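Local coordinates for protein beta-glucuronidase (uncultured Clostridium sp., PDB 6U7J) that catalyses the hydrolysis of beta-D-glucuronides to release glucuronic acid, and as a gut microbial enzyme probably reactivates estrogens from their glucuronide conjugates, at residues Pro485-Asp490 and Lys537-Cys542; Glu454-Ser459 and Ile492-Lys497. All coordinates share one frame; numbering follows the deposited sequence.

Contact 1. Residues Pro485-Asp490 and Lys537-Cys542; sequences PSLKTD and KAMDEC
Leu487 and Lys488 of helix 480-498 pack on the last turn of helix 525-540, centred on Ala538. Both helices belong to the outer layer of the TIM barrel domain of a family 2 glycoside hydrolase. The backbones come close: the CA atoms of Lys488 and Ala538 are 4.7 Å apart, an approach that the small methyl of Ala538 allows.

The apolar part is built on that methyl. Ala538 CB lies 3.6 Å from Leu487 CB and 3.5 Å from the backbone N of Lys488. Leu487 has CG anti to its backbone N (chi1 -171°), and its CD2 branch rests against Ala538 CB and reaches Met539 CG at 4.0 Å. The side chain of Met539 also touches Val545 and Glu548 of strand 545-551, which ties this layer to the barrel wall. Past the helix end, Cys542 SG adds a looser contact, 4.3 Å from Lys488 CG.

The polar part lies on the more exposed side. The side chains of Lys488 and Glu541 cross at about a right angle. Glu541 OE1 is also hydrogen-bonded to the hydroxyl of Tyr484, one turn before Lys488. Lys488 is extended as far as CE and bends at its last torsion (chi4 44°). This bend turns NZ toward Glu541 CB, 3.4 Å away, and the salt bridge from NZ to Glu541 OE1 is long, at 3.5 Å.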
loop_
_atom_site.group_PDB
_atom_site.type_symbol
_atom_site.label_atom_id
_atom_site.label_comp_id
_atom_site.label_asym_id
_atom_site.label_seq_id
_atom_site.Cartn_x
_atom_site.Cartn_y
_atom_site.Cartn_z
ATOM N N PRO B 485 11.446 17.907 25.495
ATOM C CA PRO B 485 12.537 18.212 26.437
ATOM C C PRO B 485 13.917 18.033 25.838
ATOM O O PRO B 485 14.796 18.878 26.058
ATOM C CB PRO B 485 12.300 17.215 27.582
ATOM C CG PRO B 485 10.893 16.847 27.476
ATOM C CD PRO B 485 10.562 16.854 26.023
ATOM N N SER B 486 14.141 16.942 25.093
ATOM C CA SER B 486 15.477 16.679 24.575
ATOM C C SER B 486 15.930 17.770 23.615
ATOM O O SER B 486 17.091 18.187 23.646
ATOM C CB SER B 486 15.526 15.317 23.890
ATOM O OG SER B 486 15.291 14.295 24.831
ATOM N N LEU B 487 15.036 18.232 22.743
ATOM C CA LEU B 487 15.456 19.212 21.752
ATOM C C LEU B 487 15.642 20.585 22.386
ATOM O O LEU B 487 16.616 21.281 22.076
ATOM C CB LEU B 487 14.456 19.280 20.596
ATOM C CG LEU B 487 14.987 20.144 19.443
ATOM C CD1 LEU B 487 16.245 19.539 18.823
ATOM C CD2 LEU B 487 13.936 20.408 18.375
ATOM N N LYS B 488 14.725 20.991 23.277
ATOM C CA LYS B 488 14.884 22.270 23.964
ATOM C C LYS B 488 16.211 22.324 24.707
ATOM O O LYS B 488 16.957 23.305 24.597
ATOM C CB LYS B 488 13.734 22.514 24.934
ATOM C CG LYS B 488 13.680 23.943 25.485
ATOM C CD LYS B 488 12.496 24.091 26.450
ATOM C CE LYS B 488 12.517 25.425 27.211
ATOM N NZ LYS B 488 12.842 26.534 26.290
ATOM N N THR B 489 16.535 21.261 25.440
ATOM C CA THR B 489 17.794 21.221 26.176
ATOM C C THR B 489 18.982 21.306 25.229
ATOM O O THR B 489 19.932 22.063 25.465
ATOM C CB THR B 489 17.871 19.939 27.006
ATOM O OG1 THR B 489 16.876 19.974 28.034
ATOM C CG2 THR B 489 19.241 19.796 27.640
ATOM N N ASP B 490 18.946 20.537 24.139
ATOM C CA ASP B 490 20.068 20.561 23.211
ATOM C C ASP B 490 20.187 21.923 22.539
ATOM O O ASP B 490 21.287 22.471 22.429
ATOM C CB ASP B 490 19.922 19.444 22.175
ATOM C CG ASP B 490 21.246 19.080 21.521
ATOM O OD1 ASP B 490 22.175 18.654 22.237
ATOM O OD2 ASP B 490 21.360 19.237 20.288
ATOM N N LYS B 537 7.584 22.329 19.016
ATOM C CA LYS B 537 7.308 22.919 20.320
ATOM C C LYS B 537 8.593 23.387 20.987
ATOM O O LYS B 537 8.633 24.469 21.579
ATOM C CB LYS B 537 6.594 21.902 21.203
ATOM C CG LYS B 537 6.010 22.489 22.463
ATOM C CD LYS B 537 5.435 21.400 23.349
ATOM C CE LYS B 537 5.878 21.599 24.797
ATOM N NZ LYS B 537 4.733 21.575 25.751
ATOM N N ALA B 538 9.656 22.582 20.889
ATOM C CA ALA B 538 10.934 22.950 21.485
ATOM C C ALA B 538 11.467 24.246 20.884
ATOM O O ALA B 538 11.847 25.173 21.607
ATOM C CB ALA B 538 11.939 21.814 21.300
ATOM N N MET B 539 11.502 24.327 19.555
ATOM C CA MET B 539 12.056 25.505 18.900
ATOM C C MET B 539 11.220 26.746 19.180
ATOM O O MET B 539 11.762 27.855 19.263
ATOM C CB MET B 539 12.152 25.269 17.397
ATOM C CG MET B 539 13.006 24.076 17.003
ATOM S SD MET B 539 13.014 23.902 15.197
ATOM C CE MET B 539 12.004 22.424 15.012
ATOM N N ASP B 540 9.906 26.581 19.319
ATOM C CA ASP B 540 9.054 27.727 19.591
ATOM C C ASP B 540 9.347 28.360 20.947
ATOM O O ASP B 540 9.000 29.525 21.160
ATOM C CB ASP B 540 7.590 27.310 19.496
ATOM C CG ASP B 540 7.121 27.199 18.062
ATOM O OD1 ASP B 540 7.848 27.688 17.161
ATOM O OD2 ASP B 540 6.029 26.633 17.834
ATOM N N GLU B 541 9.998 27.637 21.856
ATOM C CA GLU B 541 10.363 28.186 23.158
ATOM C C GLU B 541 11.781 28.759 23.199
ATOM O O GLU B 541 12.245 29.143 24.275
ATOM C CB GLU B 541 10.200 27.115 24.238
ATOM C CG GLU B 541 8.753 26.741 24.441
ATOM C CD GLU B 541 8.521 25.767 25.580
ATOM O OE1 GLU B 541 9.476 25.446 26.329
ATOM O OE2 GLU B 541 7.358 25.325 25.716
ATOM N N CYS B 542 12.469 28.832 22.061
ATOM C CA CYS B 542 13.837 29.333 21.981
ATOM C C CYS B 542 13.870 30.544 21.062
ATOM O O CYS B 542 13.606 30.417 19.860
ATOM C CB CYS B 542 14.779 28.249 21.463
ATOM S SG CYS B 542 14.890 26.794 22.516
#

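Contact 2. Residues Glu454-Ser459 and Ile492-Lys497; sequences EEDKIS and IKWHEK. Unlike the reference sequence in segment 454-459: Glu455 (reference Asp).
An Asx turn in the loop between strands 445-449 and 465-468 of the TIM barrel faces helix 480-498 here. Asp456 forms the turn, and its CB lies 4.1 Å from CH2 of Trp494 on the helix. The Asp456 side chain meets the indole at about a right angle, with carboxylate and ring planes 47° apart.

Both carboxylate oxygens of Asp456 hold the loop. OD1 accepts the backbone N of Ile458 at 3.3 Å, from above the carboxylate plane, and also bonds Ser420 OG. OD2 accepts the backbone N of Ser459 at 3.0 Å on its syn side. The indole is held at its other end, where NE1 donates to Asp490 OD2 one turn back. CZ3, on its six-membered ring, lies 4.2 Å from Ser459 OG.

Two lysines of the helix reach the loop. Lys497 runs out extended to its tip. This brings NZ to the backbone O of Asp456 at 2.9 Å, with a C=O...N angle of 136°. NZ also donates to the backbone O of Val453. One lysine thus joins two carbonyls of the loop.

Lys493 makes a salt bridge. Its NZ meets Glu454 OE2 at 2.9 Å, nearly in line with the C-O bond. Glu454 points away from the helix at its base, and a bend at chi2 (90°) brings its carboxylate back. The whole is a loop joining two successive parallel strands of the TIM barrel, shaped by an Asx turn and bound to an outer helix.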
loop_
_atom_site.group_PDB
_atom_site.type_symbol
_atom_site.label_atom_id
_atom_site.label_comp_id
_atom_site.label_asym_id
_atom_site.label_seq_id
_atom_site.Cartn_x
_atom_site.Cartn_y
_atom_site.Cartn_z
ATOM N N GLU B 454 28.928 19.159 23.179
ATOM C CA GLU B 454 30.116 19.186 24.026
ATOM C C GLU B 454 31.379 18.845 23.244
ATOM O O GLU B 454 32.457 19.357 23.556
ATOM C CB GLU B 454 29.951 18.215 25.199
ATOM C CG GLU B 454 28.727 18.487 26.051
ATOM C CD GLU B 454 27.501 17.734 25.557
ATOM O OE1 GLU B 454 27.596 17.081 24.489
ATOM O OE2 GLU B 454 26.446 17.798 26.234
ATOM N N GLU B 455 31.268 18.002 22.216
ATOM C CA GLU B 455 32.442 17.522 21.508
ATOM C C GLU B 455 32.761 18.295 20.235
ATOM O O GLU B 455 33.882 18.169 19.728
ATOM C CB GLU B 455 32.271 16.041 21.171
ATOM C CG GLU B 455 31.853 15.206 22.365
ATOM C CD GLU B 455 32.774 14.021 22.594
ATOM O OE1 GLU B 455 32.304 13.009 23.158
ATOM O OE2 GLU B 455 33.965 14.098 22.205
ATOM N N ASP B 456 31.830 19.093 19.718
ATOM C CA ASP B 456 32.089 19.813 18.479
ATOM C C ASP B 456 33.284 20.738 18.650
ATOM O O ASP B 456 33.499 21.319 19.717
ATOM C CB ASP B 456 30.881 20.646 18.042
ATOM C CG ASP B 456 31.186 21.483 16.805
ATOM O OD1 ASP B 456 31.705 20.902 15.831
ATOM O OD2 ASP B 456 30.947 22.708 16.803
ATOM N N LYS B 457 34.053 20.891 17.573
ATOM C CA LYS B 457 35.240 21.725 17.625
ATOM C C LYS B 457 35.352 22.704 16.463
ATOM O O LYS B 457 36.407 23.326 16.312
ATOM C CB LYS B 457 36.487 20.842 17.707
ATOM C CG LYS B 457 36.640 20.188 19.084
ATOM C CD LYS B 457 37.763 19.181 19.128
ATOM C CE LYS B 457 37.740 18.422 20.433
ATOM N NZ LYS B 457 36.451 17.686 20.609
ATOM N N ILE B 458 34.299 22.894 15.657
ATOM C CA ILE B 458 34.440 23.724 14.463
ATOM C C ILE B 458 33.365 24.800 14.321
ATOM O O ILE B 458 33.534 25.743 13.538
ATOM C CB ILE B 458 34.473 22.857 13.186
ATOM C CG1 ILE B 458 33.084 22.288 12.861
ATOM C CG2 ILE B 458 35.515 21.753 13.301
ATOM C CD1 ILE B 458 32.983 21.722 11.427
ATOM N N SER B 459 32.262 24.701 15.063
ATOM C CA SER B 459 31.161 25.625 14.796
ATOM C C SER B 459 31.499 27.063 15.165
ATOM O O SER B 459 30.817 27.982 14.687
ATOM C CB SER B 459 29.882 25.200 15.524
ATOM O OG SER B 459 29.269 24.113 14.848
ATOM N N ILE B 492 19.450 24.801 23.678
ATOM C CA ILE B 492 19.971 25.822 24.577
ATOM C C ILE B 492 21.471 25.629 24.787
ATOM O O ILE B 492 22.225 26.607 24.869
ATOM C CB ILE B 492 19.182 25.821 25.899
ATOM C CG1 ILE B 492 17.742 26.285 25.651
ATOM C CG2 ILE B 492 19.838 26.744 26.914
ATOM C CD1 ILE B 492 16.838 26.132 26.859
ATOM N N LYS B 493 21.931 24.371 24.841
ATOM C CA LYS B 493 23.367 24.113 24.947
ATOM C C LYS B 493 24.130 24.630 23.722
ATOM O O LYS B 493 25.224 25.193 23.860
ATOM C CB LYS B 493 23.624 22.618 25.159
ATOM C CG LYS B 493 23.053 22.109 26.483
ATOM C CD LYS B 493 23.647 20.777 26.934
ATOM C CE LYS B 493 23.330 19.660 25.961
ATOM N NZ LYS B 493 23.571 18.306 26.552
ATOM N N TRP B 494 23.570 24.467 22.518
ATOM C CA TRP B 494 24.244 24.968 21.316
ATOM C C TRP B 494 24.327 26.494 21.328
ATOM O O TRP B 494 25.330 27.079 20.896
ATOM C CB TRP B 494 23.522 24.486 20.048
ATOM C CG TRP B 494 23.771 23.041 19.674
ATOM C CD1 TRP B 494 22.934 21.987 19.886
ATOM C CD2 TRP B 494 24.929 22.507 19.017
ATOM N NE1 TRP B 494 23.498 20.827 19.410
ATOM C CE2 TRP B 494 24.722 21.119 18.870
ATOM C CE3 TRP B 494 26.125 23.066 18.544
ATOM C CZ2 TRP B 494 25.661 20.281 18.270
ATOM C CZ3 TRP B 494 27.059 22.232 17.949
ATOM C CH2 TRP B 494 26.821 20.856 17.817
ATOM N N HIS B 495 23.278 27.160 21.805
ATOM C CA HIS B 495 23.307 28.617 21.841
ATOM C C HIS B 495 24.278 29.122 22.897
ATOM O O HIS B 495 25.028 30.079 22.658
ATOM C CB HIS B 495 21.917 29.169 22.115
ATOM C CG HIS B 495 21.867 30.661 22.140
ATOM N ND1 HIS B 495 22.274 31.434 21.073
ATOM C CD2 HIS B 495 21.453 31.525 23.098
ATOM C CE1 HIS B 495 22.112 32.709 21.372
ATOM N NE2 HIS B 495 21.616 32.792 22.594
ATOM N N GLU B 496 24.282 28.489 24.068
ATOM C CA GLU B 496 25.181 28.934 25.125
ATOM C C GLU B 496 26.640 28.736 24.727
ATOM O O GLU B 496 27.488 29.581 25.034
ATOM C CB GLU B 496 24.855 28.201 26.430
ATOM C CG GLU B 496 23.730 28.866 27.224
ATOM C CD GLU B 496 23.253 28.031 28.406
ATOM O OE1 GLU B 496 23.675 26.858 28.520
ATOM O OE2 GLU B 496 22.446 28.546 29.220
ATOM N N LYS B 497 26.943 27.654 23.998
ATOM C CA LYS B 497 28.337 27.332 23.701
ATOM C C LYS B 497 28.933 28.271 22.659
ATOM O O LYS B 497 30.123 28.603 22.733
ATOM C CB LYS B 497 28.462 25.881 23.243
ATOM C CG LYS B 497 29.860 25.516 22.761
ATOM C CD LYS B 497 30.123 24.009 22.723
ATOM C CE LYS B 497 31.614 23.753 22.517
ATOM N NZ LYS B 497 31.893 22.460 21.842
#

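Overall arrangement
Contacts 1 and 2 share helix 480-498, and their centres are about 15 Å apart. Contact 1 uses residues 485-490 and contact 2 uses 492-497, so consecutive parts of one helix serve both. The helix joins the parallel barrel strands 465-468 and 502-506. Along the chain the segments alternate: 454-459, 485-490, 492-497, then 537-542. The helix is thereby tied to an earlier loop and to the later helix 525-540, which precedes strand 545-551. The two contacts also touch, with Cys542 SG 4.3 Å from Ile492 CG1. Together they fasten one outer helix to an earlier loop and a later helix of the TIM barrel domain.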